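DUF1285 domain-containing protein (Shewanella baltica, PDB 2RA9) is of unknown function but belongs to a family with a new fold of repeated structural motifs and a possible role in signal transduction. Local coordinates at residues V24-I29 and W35-T40; E60-T65 and K69-V74; S117-L122 and W127-R132. One frame throughout, in Å; residues are numbered along the deposited sequence.

How the contacts relate
Contacts 1 and 2 share one six-stranded mixed sheet; contact 3 lies in a second with the same 3-2-1-6-5-4 strand order. There the hairpin of 118-121 and 127-130 holds the place that 60-64 and 69-74 hold in the first, in keeping with the family's repeated motifs. Contacts 1 and 2, with centres 11 Å apart, meet through Q73: probable hydrogen bonds run from I29 N to Q73 O (2.8 Å) and from Q73 N to F27 O (2.9 Å). Contact 3 touches neither; its centre is 19 Å from that of contact 2 and 21 Å from that of contact 1. The sodium ion, bound at N140 and F142, is about 13 Å from the side chain of L130.

Contact 1: residues V24-I29 and W35-T40; sequences VPLFDI and WTYLGT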
loop_
_atom_site.group_PDB
_atom_site.type_symbol
_atom_site.label_atom_id
_atom_site.label_comp_id
_atom_site.label_asym_id
_atom_site.label_seq_id
_atom_site.Cartn_x
_atom_site.Cartn_y
_atom_site.Cartn_z
ATOM N N VAL A 24 -15.222 -14.185 9.155
ATOM C CA VAL A 24 -14.516 -13.074 9.784
ATOM C C VAL A 24 -13.039 -13.205 9.372
ATOM O O VAL A 24 -12.413 -14.239 9.580
ATOM C CB VAL A 24 -14.589 -13.118 11.344
ATOM C CG1 VAL A 24 -13.724 -12.033 11.990
ATOM C CG2 VAL A 24 -15.991 -12.999 11.812
ATOM N N PRO A 25 -12.473 -12.171 8.732
ATOM C CA PRO A 25 -11.043 -12.296 8.382
ATOM C C PRO A 25 -10.147 -12.530 9.591
ATOM O O PRO A 25 -10.330 -11.871 10.630
ATOM C CB PRO A 25 -10.738 -10.953 7.731
ATOM C CG PRO A 25 -12.091 -10.487 7.220
ATOM C CD PRO A 25 -13.043 -10.909 8.261
ATOM N N LEU A 26 -9.184 -13.438 9.447
ATOM C CA LEU A 26 -8.223 -13.694 10.537
ATOM C C LEU A 26 -7.061 -12.724 10.560
ATOM O O LEU A 26 -6.386 -12.567 11.586
ATOM C CB LEU A 26 -7.671 -15.136 10.453
ATOM C CG LEU A 26 -8.752 -16.241 10.497
ATOM C CD1 LEU A 26 -8.127 -17.641 10.528
ATOM C CD2 LEU A 26 -9.709 -16.006 11.657
ATOM N N PHE A 27 -6.821 -12.084 9.403
ATOM C CA PHE A 27 -5.768 -11.086 9.252
ATOM C C PHE A 27 -6.434 -9.724 9.212
ATOM O O PHE A 27 -7.467 -9.531 8.550
ATOM C CB PHE A 27 -5.007 -11.291 7.933
ATOM C CG PHE A 27 -4.173 -12.553 7.891
ATOM C CD1 PHE A 27 -4.728 -13.765 7.521
ATOM C CD2 PHE A 27 -2.827 -12.520 8.189
ATOM C CE1 PHE A 27 -3.968 -14.931 7.508
ATOM C CE2 PHE A 27 -2.039 -13.671 8.159
ATOM C CZ PHE A 27 -2.592 -14.877 7.811
ATOM N N ASP A 28 -5.812 -8.770 9.915
ATOM C CA ASP A 28 -6.309 -7.406 10.009
ATOM C C ASP A 28 -5.157 -6.439 9.745
ATOM O O ASP A 28 -4.061 -6.658 10.269
ATOM C CB ASP A 28 -6.885 -7.130 11.417
ATOM C CG ASP A 28 -8.174 -7.891 11.708
ATOM O OD1 ASP A 28 -9.200 -7.561 11.095
ATOM O OD2 ASP A 28 -8.173 -8.830 12.520
ATOM N N ILE A 29 -5.403 -5.377 8.960
ATOM C CA ILE A 29 -4.463 -4.294 8.739
ATOM C C ILE A 29 -5.116 -3.018 9.236
ATOM O O ILE A 29 -6.196 -2.646 8.790
ATOM C CB ILE A 29 -4.062 -4.143 7.266
ATOM C CG1 ILE A 29 -3.595 -5.476 6.704
ATOM C CG2 ILE A 29 -2.954 -3.098 7.114
ATOM C CD1 ILE A 29 -3.226 -5.454 5.239
ATOM N N TRP A 35 -0.136 -5.005 10.830
ATOM C CA TRP A 35 -0.902 -6.233 10.657
ATOM C C TRP A 35 -1.047 -7.015 11.954
ATOM O O TRP A 35 -0.118 -7.077 12.754
ATOM C CB TRP A 35 -0.191 -7.162 9.659
ATOM C CG TRP A 35 -0.096 -6.748 8.266
ATOM C CD1 TRP A 35 0.341 -5.532 7.755
ATOM C CD2 TRP A 35 -0.379 -7.554 7.132
ATOM N NE1 TRP A 35 0.354 -5.555 6.390
ATOM C CE2 TRP A 35 -0.096 -6.779 5.975
ATOM C CE3 TRP A 35 -0.874 -8.862 6.963
ATOM C CZ2 TRP A 35 -0.276 -7.270 4.682
ATOM C CZ3 TRP A 35 -1.066 -9.333 5.690
ATOM C CH2 TRP A 35 -0.730 -8.551 4.565
ATOM N N THR A 36 -2.192 -7.666 12.104
ATOM C CA THR A 36 -2.351 -8.748 13.091
ATOM C C THR A 36 -2.886 -10.000 12.435
ATOM O O THR A 36 -3.519 -9.934 11.381
ATOM C CB THR A 36 -3.273 -8.364 14.251
ATOM O OG1 THR A 36 -4.559 -8.040 13.747
ATOM C CG2 THR A 36 -2.728 -7.210 15.025
ATOM N N TYR A 37 -2.622 -11.128 13.087
ATOM C CA TYR A 37 -3.173 -12.426 12.732
ATOM C C TYR A 37 -3.729 -13.001 14.020
ATOM O O TYR A 37 -3.022 -13.088 15.011
ATOM C CB TYR A 37 -2.103 -13.339 12.188
ATOM C CG TYR A 37 -2.577 -14.745 11.826
ATOM C CD1 TYR A 37 -3.697 -14.954 11.051
ATOM C CD2 TYR A 37 -1.865 -15.867 12.250
ATOM C CE1 TYR A 37 -4.124 -16.247 10.699
ATOM C CE2 TYR A 37 -2.289 -17.154 11.919
ATOM C CZ TYR A 37 -3.405 -17.338 11.125
ATOM O OH TYR A 37 -3.848 -18.623 10.752
ATOM N N LEU A 38 -5.007 -13.350 13.997
ATOM C CA LEU A 38 -5.690 -13.877 15.199
ATOM C C LEU A 38 -5.529 -12.921 16.373
ATOM O O LEU A 38 -5.475 -13.339 17.530
ATOM C CB LEU A 38 -5.196 -15.302 15.530
ATOM C CG LEU A 38 -5.671 -16.318 14.489
ATOM C CD1 LEU A 38 -4.951 -17.606 14.610
ATOM C CD2 LEU A 38 -7.135 -16.530 14.703
ATOM N N GLY A 39 -5.470 -11.631 16.082
ATOM C CA GLY A 39 -5.347 -10.636 17.122
ATOM C C GLY A 39 -3.941 -10.372 17.617
ATOM O O GLY A 39 -3.737 -9.469 18.447
ATOM N N THR A 40 -2.959 -11.135 17.111
ATOM C CA THR A 40 -1.542 -10.978 17.501
ATOM C C THR A 40 -0.788 -10.155 16.465
ATOM O O THR A 40 -0.875 -10.424 15.267
ATOM C CB THR A 40 -0.867 -12.365 17.733
ATOM O OG1 THR A 40 -1.456 -12.985 18.883
ATOM C CG2 THR A 40 0.636 -12.258 17.951
HETATM O O HOH W 1 -6.149 -10.414 13.476
#
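F27, D28 and I29 pair with Y37, T36 and W35 in an antiparallel beta hairpin toward the edge of the first sheet formed by strand 40-41, the strand axes crossing at 164°. D28 and T36 are the hydrogen-bonded pair: T36 N gives a 2.8 Å bond to D28 O, and D28 N returns one to T36 O. Beyond the strand end, L38 N still reaches L26 O at 2.9 Å.

The side chains of F27, I29, W35 and Y37 share one face. F27 and Y37 form an offset stack, centroids 4.3 Å apart and planes 23° from parallel, with Y37 CD1 above the centre of the F27 ring. Y37 gets there because its CG is anti to the backbone N (chi1 178°), whereas F27 starts out beside its own N. At the other end, I29 runs alongside W35 and lies over one indole face, CG1 sitting 3.8 Å from the centroid of the five-membered ring and CD1 farther out, against CE2 and CZ2. F27 CD2 comes to the edge of the same indole. W35 continues onto A47, F50 and A51 of helix 44-51, and F27 meets F50 edge to face.

The D28 and T36 face is polar. One water takes part in four hydrogen bonds, donating to L26 O and to D28 OD2 (2.7 Å) while accepting from T36 OG1 (2.9 Å) and G39 N. It ties the aspartate to the threonine and to the turn that follows. That turn, Y37 to T40, is type I' and closed by bonds in both directions between Y37 and T40. It leads straight into strand 40-41, making a tight meander of three antiparallel strands, 27-29, 35-37 and 40-41, with F27 and W35 turned to helix 44-51.

Contact 2: residues E60-T65 and K69-V74; sequences EYFLIT and KVRVQV. With EDO (1,2-ethanediol), chain C.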
loop_
_atom_site.group_PDB
_atom_site.type_symbol
_atom_site.label_atom_id
_atom_site.label_comp_id
_atom_site.label_asym_id
_atom_site.label_seq_id
_atom_site.Cartn_x
_atom_site.Cartn_y
_atom_site.Cartn_z
ATOM N N GLU A 60 -12.433 -6.063 -1.956
ATOM C CA GLU A 60 -12.232 -6.966 -0.826
ATOM C C GLU A 60 -10.820 -7.505 -0.906
ATOM O O GLU A 60 -10.300 -7.670 -1.995
ATOM C CB GLU A 60 -13.237 -8.117 -0.900
ATOM C CG GLU A 60 -14.681 -7.617 -0.766
ATOM C CD GLU A 60 -15.735 -8.709 -1.002
ATOM O OE1 GLU A 60 -15.391 -9.906 -1.154
ATOM O OE2 GLU A 60 -16.938 -8.341 -1.083
ATOM N N TYR A 61 -10.215 -7.780 0.254
ATOM C CA TYR A 61 -8.807 -8.189 0.305
ATOM C C TYR A 61 -8.634 -9.657 0.678
ATOM O O TYR A 61 -9.376 -10.198 1.476
ATOM C CB TYR A 61 -8.076 -7.339 1.333
ATOM C CG TYR A 61 -8.059 -5.895 0.962
ATOM C CD1 TYR A 61 -9.099 -5.051 1.352
ATOM C CD2 TYR A 61 -6.981 -5.342 0.256
ATOM C CE1 TYR A 61 -9.065 -3.696 1.017
ATOM C CE2 TYR A 61 -6.941 -3.984 -0.043
ATOM C CZ TYR A 61 -7.987 -3.187 0.307
ATOM O OH TYR A 61 -7.946 -1.843 0.022
ATOM N N PHE A 62 -7.676 -10.309 0.025
ATOM C CA PHE A 62 -7.415 -11.724 0.181
ATOM C C PHE A 62 -5.943 -12.005 0.100
ATOM O O PHE A 62 -5.213 -11.295 -0.592
ATOM C CB PHE A 62 -8.084 -12.527 -0.982
ATOM C CG PHE A 62 -9.553 -12.289 -1.129
ATOM C CD1 PHE A 62 -10.009 -11.223 -1.885
ATOM C CD2 PHE A 62 -10.459 -13.119 -0.521
ATOM C CE1 PHE A 62 -11.352 -10.969 -2.000
ATOM C CE2 PHE A 62 -11.830 -12.866 -0.655
ATOM C CZ PHE A 62 -12.252 -11.767 -1.344
ATOM N N LEU A 63 -5.522 -13.025 0.833
ATOM C CA LEU A 63 -4.247 -13.668 0.618
ATOM C C LEU A 63 -4.538 -14.872 -0.290
ATOM O O LEU A 63 -5.427 -15.699 0.006
ATOM C CB LEU A 63 -3.619 -14.118 1.935
ATOM C CG LEU A 63 -3.438 -13.034 2.982
ATOM C CD1 LEU A 63 -2.804 -13.618 4.261
ATOM C CD2 LEU A 63 -2.581 -11.866 2.461
ATOM N N ILE A 64 -3.776 -14.972 -1.367
ATOM C CA ILE A 64 -4.068 -15.910 -2.414
ATOM C C ILE A 64 -2.923 -16.868 -2.675
ATOM O O ILE A 64 -1.845 -16.458 -3.135
ATOM C CB ILE A 64 -4.432 -15.162 -3.775
ATOM C CG1 ILE A 64 -5.691 -14.325 -3.585
ATOM C CG2 ILE A 64 -4.608 -16.194 -4.908
ATOM C CD1 ILE A 64 -6.971 -15.075 -3.299
ATOM N N THR A 65 -3.157 -18.161 -2.411
ATOM C CA THR A 65 -2.222 -19.231 -2.768
ATOM C C THR A 65 -3.032 -20.365 -3.404
ATOM O O THR A 65 -4.258 -20.356 -3.335
ATOM C CB THR A 65 -1.482 -19.813 -1.547
ATOM O OG1 THR A 65 -2.407 -20.449 -0.663
ATOM C CG2 THR A 65 -0.692 -18.756 -0.815
ATOM N N LYS A 69 -6.960 -19.660 0.184
ATOM C CA LYS A 69 -7.369 -18.338 -0.197
ATOM C C LYS A 69 -8.228 -17.800 0.933
ATOM O O LYS A 69 -9.266 -18.375 1.229
ATOM C CB LYS A 69 -8.128 -18.322 -1.534
ATOM C CG LYS A 69 -7.304 -18.853 -2.684
ATOM C CD LYS A 69 -8.116 -18.993 -3.961
ATOM C CE LYS A 69 -7.345 -19.646 -5.089
ATOM N NZ LYS A 69 -6.808 -20.999 -4.723
ATOM N N VAL A 70 -7.750 -16.733 1.582
ATOM C CA VAL A 70 -8.359 -16.274 2.805
ATOM C C VAL A 70 -8.515 -14.742 2.794
ATOM O O VAL A 70 -7.833 -14.053 2.085
ATOM C CB VAL A 70 -7.587 -16.724 4.059
ATOM C CG1 VAL A 70 -7.390 -18.241 4.062
ATOM C CG2 VAL A 70 -6.260 -16.002 4.171
ATOM N N ARG A 71 -9.459 -14.264 3.605
ATOM C CA ARG A 71 -9.788 -12.858 3.666
ATOM C C ARG A 71 -8.873 -12.086 4.620
ATOM O O ARG A 71 -8.354 -12.621 5.599
ATOM C CB ARG A 71 -11.225 -12.662 4.105
ATOM C CG ARG A 71 -12.240 -13.226 3.146
ATOM C CD ARG A 71 -13.638 -12.915 3.638
ATOM N NE ARG A 71 -14.705 -13.304 2.704
ATOM C CZ ARG A 71 -15.169 -12.566 1.696
ATOM N NH1 ARG A 71 -14.689 -11.356 1.419
ATOM N NH2 ARG A 71 -16.153 -13.046 0.947
ATOM N N VAL A 72 -8.685 -10.819 4.277
ATOM C CA VAL A 72 -7.973 -9.846 5.119
ATOM C C VAL A 72 -8.884 -8.649 5.296
ATOM O O VAL A 72 -9.461 -8.145 4.328
ATOM C CB VAL A 72 -6.672 -9.388 4.445
ATOM C CG1 VAL A 72 -5.886 -8.370 5.319
ATOM C CG2 VAL A 72 -5.795 -10.604 4.082
ATOM N N GLN A 73 -9.032 -8.179 6.545
ATOM C CA GLN A 73 -9.787 -6.931 6.814
ATOM C C GLN A 73 -8.801 -5.763 6.805
ATOM O O GLN A 73 -7.731 -5.856 7.404
ATOM C CB GLN A 73 -10.507 -7.005 8.169
ATOM C CG GLN A 73 -11.493 -5.865 8.390
ATOM C CD GLN A 73 -12.718 -5.946 7.417
ATOM O OE1 GLN A 73 -12.920 -6.948 6.695
ATOM N NE2 GLN A 73 -13.537 -4.894 7.415
ATOM N N VAL A 74 -9.160 -4.685 6.123
ATOM C CA VAL A 74 -8.280 -3.540 5.926
ATOM C C VAL A 74 -9.055 -2.287 6.364
ATOM O O VAL A 74 -10.130 -1.997 5.850
ATOM C CB VAL A 74 -7.832 -3.454 4.431
ATOM C CG1 VAL A 74 -7.012 -2.200 4.191
ATOM C CG2 VAL A 74 -7.047 -4.673 4.024
HETATM C C1 EDO C . -9.086 -22.966 -0.930
HETATM O O1 EDO C . -8.977 -21.757 -0.207
HETATM C C2 EDO C . -8.184 -22.913 -2.147
HETATM O O2 EDO C . -8.796 -22.168 -3.207
HETATM O O HOH W 2 -18.033 -11.274 -0.340
HETATM O O HOH W 3 -11.531 -7.283 2.766
HETATM O O HOH W 4 -12.145 -10.047 2.187
#
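A twisted antiparallel hairpin of the first sheet pairs F62 with R71, L63 with V70 and I64 with K69, with Y61 reaching on to V72 and V74. L63 and V70 form a hydrogen-bonded pair, L63 N to V70 O at 2.8 Å with V70 N answering L63 O. Farther along, V72 N still bonds to Y61 O, but from above the carbonyl plane; in place of the return bond, a water accepts from Y61 N and donates to V72 O.

V74 CG2 sits over one face of the Y61 ring, 3.5 Å from its centroid, the two side chains crossing nearly at right angles. V72 CG2 packs against L63 CG (3.6 Å).

On the other face of the sheet, R71 stretches out beside F62, with F62 CE2 over one face of the guanidinium and the two planes 45° apart. R71 NH1 then makes a 3.0 Å salt bridge to E60 OE1. The carboxylate oxygen lies close to the guanidinium plane yet is itself met from above the carboxylate plane. A water joining R71 NH2 to E60 OE1 reinforces the pair. At the hairpin's end K69 bends at its last torsion (chi4 57°), bringing NZ to T65 O at 3.0 Å and to a bound ethanediol.

Strand 54-57 flanks 60-64 and strand 27-29 flanks 69-74, so that L63 and V72 lie between F27 and L54.

Contact 3: residues S117-L122 and W127-R132; sequences SVYLPL and WGKLGR. With EDO (1,2-ethanediol), chain F; EDO (1,2-ethanediol), chain I.
W127, L130 and Y119 bury the most surface in this antiparallel hairpin of the second sheet. Its central pair is L120 and G128, bonded in both directions between their backbones. Strand 79-86 borders 127-130 on its far side.

The indole of W127 lies across P121, whose CB rests over one face, 3.7 Å from the centroid of the six-membered ring. CD of the same proline meets CZ3. Y119 CB adds a contact to W127 CE3 at 3.7 Å, and K112 makes a cation-pi contact with the indole.

On the same face of the sheet, Y119 and K129 run side by side, Y119 CE2 against K129 CB. K129 leaves with CG anti to its backbone N (chi1 180°) and bends at chi3, laying CD beside S117 OG. Both polar ends finish on D76, between strands 69-74 and 79-86, Y119 OH by a hydrogen bond to one oxygen and K129 NZ, which also bonds A31 O, by a salt bridge to the other.

L130 serves the opposite face. CD1 lies 3.8 Å from V118 CG1 and CD2 meets L120 CD1; F138 of helix 135-141 packs on both leucines. L130 N gives an almost straight 2.8 Å bond to V118 O. In place of a return bond, O2 of a bound ethanediol, probably from the crystallisation liquor, accepts from V118 N at 2.9 Å and donates to L130 O at 2.8 Å.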
loop_
_atom_site.group_PDB
_atom_site.type_symbol
_atom_site.label_atom_id
_atom_site.label_comp_id
_atom_site.label_asym_id
_atom_site.label_seq_id
_atom_site.Cartn_x
_atom_site.Cartn_y
_atom_site.Cartn_z
ATOM N N SER A 117 -6.419 12.108 3.167
ATOM C CA SER A 117 -5.252 11.329 2.789
ATOM C C SER A 117 -5.060 11.294 1.284
ATOM O O SER A 117 -5.978 11.545 0.510
ATOM C CB SER A 117 -5.389 9.901 3.286
ATOM O OG SER A 117 -5.550 9.825 4.685
ATOM N N VAL A 118 -3.842 10.953 0.878
ATOM C CA VAL A 118 -3.517 10.735 -0.513
ATOM C C VAL A 118 -3.090 9.278 -0.658
ATOM O O VAL A 118 -2.384 8.722 0.186
ATOM C CB VAL A 118 -2.402 11.647 -0.962
ATOM C CG1 VAL A 118 -1.973 11.327 -2.413
ATOM C CG2 VAL A 118 -2.842 13.110 -0.831
ATOM N N TYR A 119 -3.555 8.675 -1.744
ATOM C CA TYR A 119 -3.293 7.261 -2.041
ATOM C C TYR A 119 -2.698 7.087 -3.415
ATOM O O TYR A 119 -3.087 7.769 -4.326
ATOM C CB TYR A 119 -4.578 6.434 -1.947
ATOM C CG TYR A 119 -5.295 6.556 -0.642
ATOM C CD1 TYR A 119 -6.159 7.615 -0.403
ATOM C CD2 TYR A 119 -5.164 5.601 0.347
ATOM C CE1 TYR A 119 -6.842 7.722 0.764
ATOM C CE2 TYR A 119 -5.858 5.718 1.575
ATOM C CZ TYR A 119 -6.662 6.794 1.784
ATOM O OH TYR A 119 -7.366 6.914 2.951
ATOM N N LEU A 120 -1.734 6.173 -3.556
ATOM C CA LEU A 120 -1.130 5.881 -4.849
ATOM C C LEU A 120 -1.416 4.440 -5.234
ATOM O O LEU A 120 -1.341 3.554 -4.386
ATOM C CB LEU A 120 0.390 6.119 -4.834
ATOM C CG LEU A 120 0.861 7.570 -4.644
ATOM C CD1 LEU A 120 2.371 7.683 -4.417
ATOM C CD2 LEU A 120 0.417 8.461 -5.823
ATOM N N PRO A 121 -1.700 4.179 -6.513
ATOM C CA PRO A 121 -2.035 2.811 -6.871
ATOM C C PRO A 121 -0.791 1.954 -7.119
ATOM O O PRO A 121 0.178 2.400 -7.725
ATOM C CB PRO A 121 -2.891 2.982 -8.125
ATOM C CG PRO A 121 -2.337 4.234 -8.775
ATOM C CD PRO A 121 -1.820 5.091 -7.667
ATOM N N LEU A 122 -0.832 0.748 -6.564
ATOM C CA LEU A 122 0.239 -0.218 -6.659
ATOM C C LEU A 122 -0.309 -1.438 -7.380
ATOM O O LEU A 122 -1.385 -1.392 -7.972
ATOM C CB LEU A 122 0.735 -0.582 -5.245
ATOM C CG LEU A 122 0.951 0.594 -4.288
ATOM C CD1 LEU A 122 1.257 0.130 -2.906
ATOM C CD2 LEU A 122 2.008 1.576 -4.801
ATOM N N TRP A 127 -3.662 -0.203 -2.954
ATOM C CA TRP A 127 -3.354 1.233 -2.871
ATOM C C TRP A 127 -2.486 1.444 -1.650
ATOM O O TRP A 127 -2.680 0.781 -0.608
ATOM C CB TRP A 127 -4.660 2.038 -2.720
ATOM C CG TRP A 127 -5.461 2.092 -3.974
ATOM C CD1 TRP A 127 -6.292 1.113 -4.459
ATOM C CD2 TRP A 127 -5.498 3.147 -4.939
ATOM N NE1 TRP A 127 -6.862 1.506 -5.638
ATOM C CE2 TRP A 127 -6.391 2.752 -5.955
ATOM C CE3 TRP A 127 -4.869 4.391 -5.049
ATOM C CZ2 TRP A 127 -6.665 3.558 -7.052
ATOM C CZ3 TRP A 127 -5.155 5.176 -6.111
ATOM C CH2 TRP A 127 -6.034 4.764 -7.106
ATOM N N GLY A 128 -1.516 2.346 -1.769
ATOM C CA GLY A 128 -0.692 2.754 -0.664
ATOM C C GLY A 128 -1.079 4.149 -0.205
ATOM O O GLY A 128 -1.157 5.060 -1.025
ATOM N N LYS A 129 -1.324 4.328 1.093
ATOM C CA LYS A 129 -1.608 5.627 1.674
ATOM C C LYS A 129 -0.278 6.340 1.926
ATOM O O LYS A 129 0.593 5.776 2.542
ATOM C CB LYS A 129 -2.342 5.480 3.014
ATOM C CG LYS A 129 -2.643 6.813 3.651
ATOM C CD LYS A 129 -3.659 6.752 4.771
ATOM C CE LYS A 129 -3.139 6.080 5.971
ATOM N NZ LYS A 129 -4.147 6.024 7.080
ATOM N N LEU A 130 -0.158 7.604 1.541
ATOM C CA LEU A 130 1.050 8.355 1.886
ATOM C C LEU A 130 1.105 8.660 3.369
ATOM O O LEU A 130 0.161 9.245 3.930
ATOM C CB LEU A 130 1.082 9.694 1.126
ATOM C CG LEU A 130 1.328 9.656 -0.376
ATOM C CD1 LEU A 130 1.471 11.041 -0.912
ATOM C CD2 LEU A 130 2.603 8.856 -0.653
ATOM N N GLY A 131 2.182 8.248 4.000
ATOM C CA GLY A 131 2.389 8.543 5.393
ATOM C C GLY A 131 2.575 10.035 5.645
ATOM O O GLY A 131 3.022 10.777 4.759
ATOM N N ARG A 132 2.285 10.476 6.866
ATOM C CA ARG A 132 2.365 11.875 7.193
ATOM C C ARG A 132 3.757 12.425 6.998
ATOM O O ARG A 132 3.898 13.554 6.521
ATOM C CB ARG A 132 1.935 12.139 8.652
ATOM C CG ARG A 132 0.414 12.102 8.952
ATOM C CD ARG A 132 -0.472 12.255 7.761
ATOM N NE ARG A 132 -1.837 12.643 8.137
ATOM C CZ ARG A 132 -2.232 13.891 8.394
ATOM N NH1 ARG A 132 -1.385 14.914 8.324
ATOM N NH2 ARG A 132 -3.497 14.123 8.715
HETATM C C1 EDO F . -1.018 12.558 4.610
HETATM O O1 EDO F . -2.244 12.856 5.293
HETATM C C2 EDO F . -1.288 12.111 3.177
HETATM O O2 EDO F . -1.978 10.840 3.134
HETATM C C1 EDO I . 2.834 16.197 7.544
HETATM O O1 EDO I . 3.265 17.237 8.412
HETATM C C2 EDO I . 1.505 16.553 6.913
HETATM O O2 EDO I . 0.842 15.350 6.532
HETATM O O HOH W 5 -3.465 10.686 6.231
#